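Local coordinates for protein GlcNAc-alpha-1,4-Gal-releasing endo-beta-galactosidase (Clostridium perfringens, PDB 1UPS) that probably hydrolyses internal beta-galactosidic linkages in glycans to release GlcNAc-alpha-1,4-Gal, using a family 16 glycoside hydrolase domain that binds calcium, at residues N296-K301 and E394-V399; L347-Q352 and L400-V405. One frame throughout, in Å; residues are numbered along the deposited sequence.

In the fold
Contacts 1 and 2 both lie toward the C-terminal end of the chain, in a region consistent with a ricin-like beta-trefoil domain, and both are far from the calcium site of Glu37, Asn39, Gly72 and Asp272. Their centres stand about 30 and 28 Å from the centre of the chain and about 15 Å from each other. Residues 394-399 run directly into 400-405, so one continuous piece of chain serves both contacts, first with the loop 296-301 at the surface and then with 347-352 in a more buried setting. Where they meet, Ser395 N probably donates a hydrogen bond to Gln401 OE1, 3.0 Å away. In each contact a tyrosine, Tyr396 or Tyr402, buries the most surface.

Contact 1 (N296-K301 and E394-V399); sequences NRQTGK and ESYEGV
The ring of Tyr396 meets the loop 296-301 along its edge: Gln298 CG lies in the ring plane and the Thr299 methyl close to it, so that neither face is used by this loop. Thr299 CG2 touches Tyr396 CD2 at 3.7 Å as the threonine and tyrosine side chains run alongside each other in opposite senses. The glutamine chain of Gln298 lies roughly perpendicular to the tyrosine, its amide plane turned 51° from that of the ring. Bending at chi2 (74°) brings Gln298 NE2 back to Tyr396 OH at 3.2 Å, a weak hydrogen bond with an N-H...O angle of only 135°. Elsewhere Tyr396 rests on Thr411 and on Tyr314 of strand 313-315. The region resembles a ricin-like beta-trefoil, in which short strands are joined by turns, and here the turn between strands 291-296 and 302-304 is shaped by its own polar side chains. Asn296 OD1 accepts from Thr299 N at 3.0 Å, in the carbonyl plane and on a lone pair, forming an Asx motif. Thr299 OG1 in turn accepts from Lys301 N at 3.2 Å, an ST turn, while the other branch of the same side chain, CG2, is the one that meets the tyrosine. Two backbone bonds tie the loop together, Asn296 N to Lys301 O at 2.8 Å and Gly300 N to Asn296 O at 2.9 Å. Beyond it, Arg297 makes a cation-pi contact with Trp410 and a salt bridge with Asp376.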
ATOM      1  N   ASN A 296     -11.315 -17.809  14.747  1.00 11.18           N
ATOM      2  CA  ASN A 296     -10.167 -18.618  14.335  1.00 11.32           C
ATOM      3  C   ASN A 296     -10.430 -19.392  13.043  1.00 11.06           C
ATOM      4  O   ASN A 296     -11.500 -19.996  12.874  1.00 11.59           O
ATOM      5  CB  ASN A 296      -9.796 -19.611  15.446  1.00 11.13           C
ATOM      6  CG  ASN A 296      -8.455 -20.287  15.189  1.00 11.46           C
ATOM      7  OD1 ASN A 296      -8.388 -21.408  14.648  1.00  9.97           O
ATOM      8  ND2 ASN A 296      -7.376 -19.591  15.532  1.00 11.81           N
ATOM      9  N   ARG A 297      -9.471 -19.382  12.124  1.00 11.32           N
ATOM     10  CA  ARG A 297      -9.679 -20.092  10.858  1.00 11.16           C
ATOM     11  C   ARG A 297      -9.784 -21.617  11.019  1.00 12.09           C
ATOM     12  O   ARG A 297     -10.648 -22.278  10.406  1.00 10.89           O
ATOM     13  CB  ARG A 297      -8.606 -19.740   9.821  1.00 11.47           C
ATOM     14  CG  ARG A 297      -8.858 -20.422   8.456  1.00 10.89           C
ATOM     15  CD  ARG A 297      -7.793 -20.090   7.407  1.00 10.96           C
ATOM     16  NE  ARG A 297      -8.173 -20.586   6.086  1.00 12.74           N
ATOM     17  CZ  ARG A 297      -7.462 -20.420   4.974  1.00 13.71           C
ATOM     18  NH1 ARG A 297      -6.311 -19.751   5.000  1.00 12.45           N
ATOM     19  NH2 ARG A 297      -7.926 -20.921   3.811  1.00 14.52           N
ATOM     20  N   GLN A 298      -8.895 -22.175  11.830  1.00 11.86           N
ATOM     21  CA  GLN A 298      -8.832 -23.630  11.992  1.00 11.98           C
ATOM     22  C   GLN A 298     -10.019 -24.171  12.779  1.00 12.26           C
ATOM     23  O   GLN A 298     -10.649 -25.157  12.357  1.00 13.21           O
ATOM     24  CB  GLN A 298      -7.487 -24.050  12.631  1.00 11.43           C
ATOM     25  CG  GLN A 298      -7.385 -25.561  12.983  1.00 12.61           C
ATOM     26  CD  GLN A 298      -7.201 -26.472  11.790  1.00 16.39           C
ATOM     27  OE1 GLN A 298      -7.382 -26.056  10.647  1.00 16.84           O
ATOM     28  NE2 GLN A 298      -6.833 -27.740  12.051  1.00 17.53           N
ATOM     29  N   THR A 299     -10.351 -23.529  13.899  1.00 11.60           N
ATOM     30  CA  THR A 299     -11.364 -24.086  14.810  1.00 11.38           C
ATOM     31  C   THR A 299     -12.755 -23.523  14.607  1.00 11.92           C
ATOM     32  O   THR A 299     -13.725 -24.108  15.104  1.00 11.91           O
ATOM     33  CB  THR A 299     -11.011 -23.860  16.284  1.00 11.32           C
ATOM     34  OG1 THR A 299     -11.032 -22.446  16.566  1.00 10.96           O
ATOM     35  CG2 THR A 299      -9.565 -24.347  16.605  1.00 10.93           C
ATOM     36  N   GLY A 300     -12.850 -22.385  13.924  1.00 11.49           N
ATOM     37  CA  GLY A 300     -14.128 -21.703  13.758  1.00 11.75           C
ATOM     38  C   GLY A 300     -14.674 -21.064  15.034  1.00 12.19           C
ATOM     39  O   GLY A 300     -15.832 -20.620  15.044  1.00 11.81           O
ATOM     40  N   LYS A 301     -13.875 -21.028  16.110  1.00 11.63           N
ATOM     41  CA  LYS A 301     -14.332 -20.474  17.388  1.00 11.61           C
ATOM     42  C   LYS A 301     -14.013 -18.980  17.522  1.00 12.16           C
ATOM     43  O   LYS A 301     -13.151 -18.452  16.821  1.00 12.40           O
ATOM     44  CB  LYS A 301     -13.744 -21.238  18.582  1.00 11.50           C
ATOM     45  CG  LYS A 301     -13.895 -22.768  18.495  1.00 11.75           C
ATOM     46  CD  LYS A 301     -15.364 -23.212  18.324  1.00 10.96           C
ATOM     47  CE  LYS A 301     -15.453 -24.761  18.420  1.00 11.22           C
ATOM     48  NZ  LYS A 301     -16.786 -25.314  17.999  1.00 11.34           N
ATOM     49  N   GLU A 394      -2.449 -23.040  18.529  1.00 10.85           N
ATOM     50  CA  GLU A 394      -1.882 -24.274  17.978  1.00 11.39           C
ATOM     51  C   GLU A 394      -1.867 -25.452  18.972  1.00 11.74           C
ATOM     52  O   GLU A 394      -1.729 -26.605  18.550  1.00 12.86           O
ATOM     53  CB  GLU A 394      -0.486 -24.020  17.375  1.00 12.35           C
ATOM     54  CG  GLU A 394       0.189 -25.216  16.674  1.00 13.94           C
ATOM     55  CD  GLU A 394      -0.615 -25.861  15.541  1.00 17.94           C
ATOM     56  OE1 GLU A 394      -0.334 -27.047  15.206  1.00 20.37           O
ATOM     57  OE2 GLU A 394      -1.519 -25.209  14.970  1.00 16.30           O
ATOM     58  N   SER A 395      -1.995 -25.172  20.274  1.00 11.60           N
ATOM     59  CA  SER A 395      -2.138 -26.239  21.277  1.00 11.69           C
ATOM     60  C   SER A 395      -3.606 -26.596  21.546  1.00 11.68           C
ATOM     61  O   SER A 395      -3.891 -27.593  22.221  1.00 12.07           O
ATOM     62  CB  SER A 395      -1.431 -25.865  22.580  1.00 11.98           C
ATOM     63  OG  SER A 395      -0.054 -25.612  22.336  1.00 11.76           O
ATOM     64  N   TYR A 396      -4.527 -25.791  21.008  1.00 11.28           N
ATOM     65  CA  TYR A 396      -5.973 -26.022  21.160  1.00 11.52           C
ATOM     66  C   TYR A 396      -6.374 -26.272  22.614  1.00 12.12           C
ATOM     67  O   TYR A 396      -7.063 -27.269  22.928  1.00 11.67           O
ATOM     68  CB  TYR A 396      -6.440 -27.221  20.329  1.00 11.42           C
ATOM     69  CG  TYR A 396      -6.101 -27.227  18.857  1.00 11.67           C
ATOM     70  CD1 TYR A 396      -4.876 -27.736  18.396  1.00 10.64           C
ATOM     71  CD2 TYR A 396      -7.019 -26.764  17.913  1.00 11.76           C
ATOM     72  CE1 TYR A 396      -4.586 -27.782  17.044  1.00 11.56           C
ATOM     73  CE2 TYR A 396      -6.737 -26.804  16.550  1.00 11.06           C
ATOM     74  CZ  TYR A 396      -5.519 -27.317  16.123  1.00 11.89           C
ATOM     75  OH  TYR A 396      -5.241 -27.381  14.772  1.00 11.14           O
ATOM     76  N   GLU A 397      -5.963 -25.363  23.496  1.00 11.91           N
ATOM     77  CA  GLU A 397      -6.191 -25.522  24.936  1.00 12.44           C
ATOM     78  C   GLU A 397      -7.449 -24.803  25.436  1.00 12.57           C
ATOM     79  O   GLU A 397      -7.704 -24.777  26.652  1.00 13.79           O
ATOM     80  CB  GLU A 397      -4.976 -25.018  25.719  1.00 12.34           C
ATOM     81  CG  GLU A 397      -3.715 -25.855  25.498  1.00 13.46           C
ATOM     82  CD  GLU A 397      -2.513 -25.343  26.282  1.00 16.98           C
ATOM     83  OE1 GLU A 397      -2.563 -24.203  26.799  1.00 17.50           O
ATOM     84  OE2 GLU A 397      -1.510 -26.089  26.371  1.00 16.96           O
ATOM     85  N   GLY A 398      -8.215 -24.206  24.521  1.00 12.83           N
ATOM     86  CA  GLY A 398      -9.431 -23.472  24.883  1.00 12.52           C
ATOM     87  C   GLY A 398      -9.187 -22.015  25.236  1.00 13.22           C
ATOM     88  O   GLY A 398     -10.131 -21.277  25.546  1.00 13.48           O
ATOM     89  N   VAL A 399      -7.914 -21.613  25.193  1.00 12.51           N
ATOM     90  CA  VAL A 399      -7.465 -20.266  25.555  1.00 13.34           C
ATOM     91  C   VAL A 399      -6.466 -19.753  24.521  1.00 12.98           C
ATOM     92  O   VAL A 399      -5.909 -20.538  23.752  1.00 12.66           O
ATOM     93  CB  VAL A 399      -6.802 -20.221  26.969  1.00 13.20           C
ATOM     94  CG1 VAL A 399      -7.857 -20.451  28.057  1.00 14.47           C
ATOM     95  CG2 VAL A 399      -5.683 -21.257  27.095  1.00 14.33           C
TER

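Contact 2 (L347-Q352 and L400-V405)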
ATOM      1  N   LEU A 347      -5.378  -6.537  24.738  1.00 14.02           N
ATOM      2  CA  LEU A 347      -4.609  -7.766  24.632  1.00 13.38           C
ATOM      3  C   LEU A 347      -3.117  -7.451  24.632  1.00 12.81           C
ATOM      4  O   LEU A 347      -2.667  -6.600  23.875  1.00 13.56           O
ATOM      5  CB  LEU A 347      -4.987  -8.505  23.351  1.00 12.78           C
ATOM      6  CG  LEU A 347      -6.462  -8.915  23.295  1.00 13.65           C
ATOM      7  CD1 LEU A 347      -6.670  -9.895  22.117  1.00 13.38           C
ATOM      8  CD2 LEU A 347      -6.913  -9.527  24.623  1.00 13.63           C
ATOM      9  N   ASN A 348      -2.361  -8.140  25.480  1.00 13.28           N
ATOM     10  CA  ASN A 348      -0.935  -7.860  25.618  1.00 13.37           C
ATOM     11  C   ASN A 348      -0.164  -9.069  26.093  1.00 13.36           C
ATOM     12  O   ASN A 348      -0.767 -10.063  26.494  1.00 13.45           O
ATOM     13  CB  ASN A 348      -0.707  -6.680  26.573  1.00 13.15           C
ATOM     14  CG  ASN A 348      -0.980  -7.040  28.008  1.00 14.19           C
ATOM     15  OD1 ASN A 348      -0.058  -7.386  28.751  1.00 15.37           O
ATOM     16  ND2 ASN A 348      -2.255  -6.976  28.413  1.00 16.24           N
ATOM     17  N   ILE A 349       1.169  -8.978  26.038  1.00 13.23           N
ATOM     18  CA  ILE A 349       2.046 -10.078  26.480  1.00 13.66           C
ATOM     19  C   ILE A 349       3.148  -9.619  27.454  1.00 14.12           C
ATOM     20  O   ILE A 349       4.238 -10.203  27.497  1.00 14.14           O
ATOM     21  CB  ILE A 349       2.645 -10.877  25.279  1.00 13.52           C
ATOM     22  CG1 ILE A 349       3.641 -10.038  24.464  1.00 14.13           C
ATOM     23  CG2 ILE A 349       1.515 -11.455  24.388  1.00 13.73           C
ATOM     24  CD1 ILE A 349       4.450 -10.847  23.425  1.00 14.33           C
ATOM     25  N   GLU A 350       2.840  -8.601  28.252  1.00 14.26           N
ATOM     26  CA  GLU A 350       3.845  -7.988  29.147  1.00 15.09           C
ATOM     27  C   GLU A 350       4.608  -8.980  30.037  1.00 15.93           C
ATOM     28  O   GLU A 350       5.834  -8.865  30.197  1.00 16.15           O
ATOM     29  CB  GLU A 350       3.212  -6.882  30.004  1.00 14.97           C
ATOM     30  CG  GLU A 350       4.239  -6.013  30.751  1.00 14.85           C
ATOM     31  CD  GLU A 350       4.984  -5.031  29.858  1.00 18.09           C
ATOM     32  OE1 GLU A 350       5.917  -4.352  30.365  1.00 17.30           O
ATOM     33  OE2 GLU A 350       4.661  -4.920  28.650  1.00 17.88           O
ATOM     34  N   ASN A 351       3.893  -9.949  30.612  1.00 16.11           N
ATOM     35  CA  ASN A 351       4.518 -10.896  31.533  1.00 16.88           C
ATOM     36  C   ASN A 351       5.110 -12.143  30.864  1.00 17.13           C
ATOM     37  O   ASN A 351       5.704 -12.992  31.548  1.00 17.55           O
ATOM     38  CB  ASN A 351       3.557 -11.268  32.675  1.00 16.94           C
ATOM     39  CG  ASN A 351       3.320 -10.116  33.641  1.00 18.60           C
ATOM     40  OD1 ASN A 351       4.248  -9.664  34.330  1.00 17.96           O
ATOM     41  ND2 ASN A 351       2.073  -9.642  33.710  1.00 16.84           N
ATOM     42  N   GLN A 352       4.949 -12.238  29.540  1.00 17.11           N
ATOM     43  CA  GLN A 352       5.544 -13.304  28.724  1.00 17.24           C
ATOM     44  C   GLN A 352       5.296 -14.699  29.312  1.00 17.06           C
ATOM     45  O   GLN A 352       6.243 -15.442  29.645  1.00 17.12           O
ATOM     46  CB  GLN A 352       7.048 -13.066  28.512  1.00 17.95           C
ATOM     47  CG  GLN A 352       7.386 -11.788  27.745  1.00 19.78           C
ATOM     48  CD  GLN A 352       8.877 -11.667  27.461  1.00 25.27           C
ATOM     49  OE1 GLN A 352       9.371 -12.244  26.494  1.00 27.66           O
ATOM     50  NE2 GLN A 352       9.598 -10.943  28.322  1.00 24.71           N
ATOM     51  N   LEU A 400      -6.222 -18.445  24.526  1.00 12.62           N
ATOM     52  CA  LEU A 400      -5.419 -17.798  23.488  1.00 12.52           C
ATOM     53  C   LEU A 400      -3.936 -17.773  23.820  1.00 12.25           C
ATOM     54  O   LEU A 400      -3.539 -17.364  24.920  1.00 12.08           O
ATOM     55  CB  LEU A 400      -5.901 -16.362  23.288  1.00 13.06           C
ATOM     56  CG  LEU A 400      -5.515 -15.624  22.012  1.00 12.49           C
ATOM     57  CD1 LEU A 400      -5.946 -16.389  20.772  1.00 11.67           C
ATOM     58  CD2 LEU A 400      -6.149 -14.209  22.015  1.00 11.10           C
ATOM     59  N   GLN A 401      -3.122 -18.204  22.858  1.00 11.94           N
ATOM     60  CA  GLN A 401      -1.665 -18.279  23.039  1.00 12.43           C
ATOM     61  C   GLN A 401      -0.945 -17.230  22.199  1.00 11.87           C
ATOM     62  O   GLN A 401      -1.535 -16.622  21.309  1.00 11.95           O
ATOM     63  CB  GLN A 401      -1.147 -19.654  22.608  1.00 12.50           C
ATOM     64  CG  GLN A 401      -1.714 -20.849  23.388  1.00 13.29           C
ATOM     65  CD  GLN A 401      -1.377 -22.153  22.716  1.00 13.25           C
ATOM     66  OE1 GLN A 401      -2.200 -22.706  21.968  1.00 11.83           O
ATOM     67  NE2 GLN A 401      -0.153 -22.642  22.943  1.00 11.81           N
ATOM     68  N   TYR A 402       0.340 -17.015  22.483  1.00 12.66           N
ATOM     69  CA  TYR A 402       1.218 -16.389  21.496  1.00 12.39           C
ATOM     70  C   TYR A 402       2.434 -17.311  21.382  1.00 11.82           C
ATOM     71  O   TYR A 402       2.754 -18.057  22.323  1.00 12.75           O
ATOM     72  CB  TYR A 402       1.643 -14.946  21.875  1.00 13.23           C
ATOM     73  CG  TYR A 402       2.599 -14.918  23.046  1.00 14.05           C
ATOM     74  CD1 TYR A 402       2.122 -14.756  24.349  1.00 16.03           C
ATOM     75  CD2 TYR A 402       3.973 -15.134  22.857  1.00 15.24           C
ATOM     76  CE1 TYR A 402       3.000 -14.765  25.438  1.00 14.56           C
ATOM     77  CE2 TYR A 402       4.852 -15.159  23.931  1.00 16.20           C
ATOM     78  CZ  TYR A 402       4.357 -14.967  25.212  1.00 16.32           C
ATOM     79  OH  TYR A 402       5.235 -15.018  26.263  1.00 16.12           O
ATOM     80  N   GLY A 403       3.094 -17.259  20.235  1.00 11.33           N
ATOM     81  CA  GLY A 403       4.308 -18.026  20.011  1.00 11.46           C
ATOM     82  C   GLY A 403       4.796 -17.804  18.594  1.00 12.26           C
ATOM     83  O   GLY A 403       4.156 -17.104  17.804  1.00 12.23           O
ATOM     84  N   ASN A 404       5.922 -18.427  18.274  1.00 11.39           N
ATOM     85  CA  ASN A 404       6.479 -18.379  16.934  1.00 11.72           C
ATOM     86  C   ASN A 404       5.968 -19.595  16.153  1.00 11.59           C
ATOM     87  O   ASN A 404       6.380 -20.731  16.404  1.00 11.14           O
ATOM     88  CB  ASN A 404       8.024 -18.347  17.010  1.00 12.03           C
ATOM     89  CG  ASN A 404       8.674 -18.113  15.658  1.00 13.35           C
ATOM     90  OD1 ASN A 404       8.008 -18.177  14.626  1.00 14.37           O
ATOM     91  ND2 ASN A 404       9.988 -17.821  15.654  1.00 13.61           N
ATOM     92  N   VAL A 405       5.022 -19.357  15.252  1.00 12.28           N
ATOM     93  CA  VAL A 405       4.442 -20.428  14.432  1.00 12.22           C
ATOM     94  C   VAL A 405       4.347 -19.889  13.007  1.00 12.67           C
ATOM     95  O   VAL A 405       4.243 -18.660  12.814  1.00 12.49           O
ATOM     96  CB  VAL A 405       3.050 -20.925  14.967  1.00 13.15           C
ATOM     97  CG1 VAL A 405       3.130 -21.284  16.455  1.00 12.80           C
ATOM     98  CG2 VAL A 405       1.937 -19.919  14.692  1.00 14.47           C
TER
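Tyr402 buries more surface here than any other residue, reaching from strand 401-403 to Ile349 and Gln352 at the two ends of a type I turn. Ile349 CD1 sits over the centre of the phenol ring, 4.3 Å from the centroid and 7° off the normal, a clear CH-pi contact. The other branch of the same isoleucine also touches the ring, with Ile349 CG2 3.4 Å from Tyr402 CD1. With chi1 at 68°, this methyl is anti to the carbonyl carbon, while CG1 carries CD1 out over the ring face. At the far end of the ring, Tyr402 OH packs closely against Gln352, 3.0 Å from its CA, and takes a weak hydrogen bond from Gly354 N. The turn itself is closed by Gln352 N to Ile349 O at 3.0 Å, and its entry by an Asx turn, Glu350 N to Asn348 OD1 at 3.2 Å. Leu347 CD1 meets Leu400 CD2 at 4.3 Å, extending the apolar packing. Leu400 also lies against Ile356 and against Ile391 of strand 390-392. The contact packs the end of strand 346-348, which pairs antiparallel with 357-359, against strand 401-403, the antiparallel partner of 390-392.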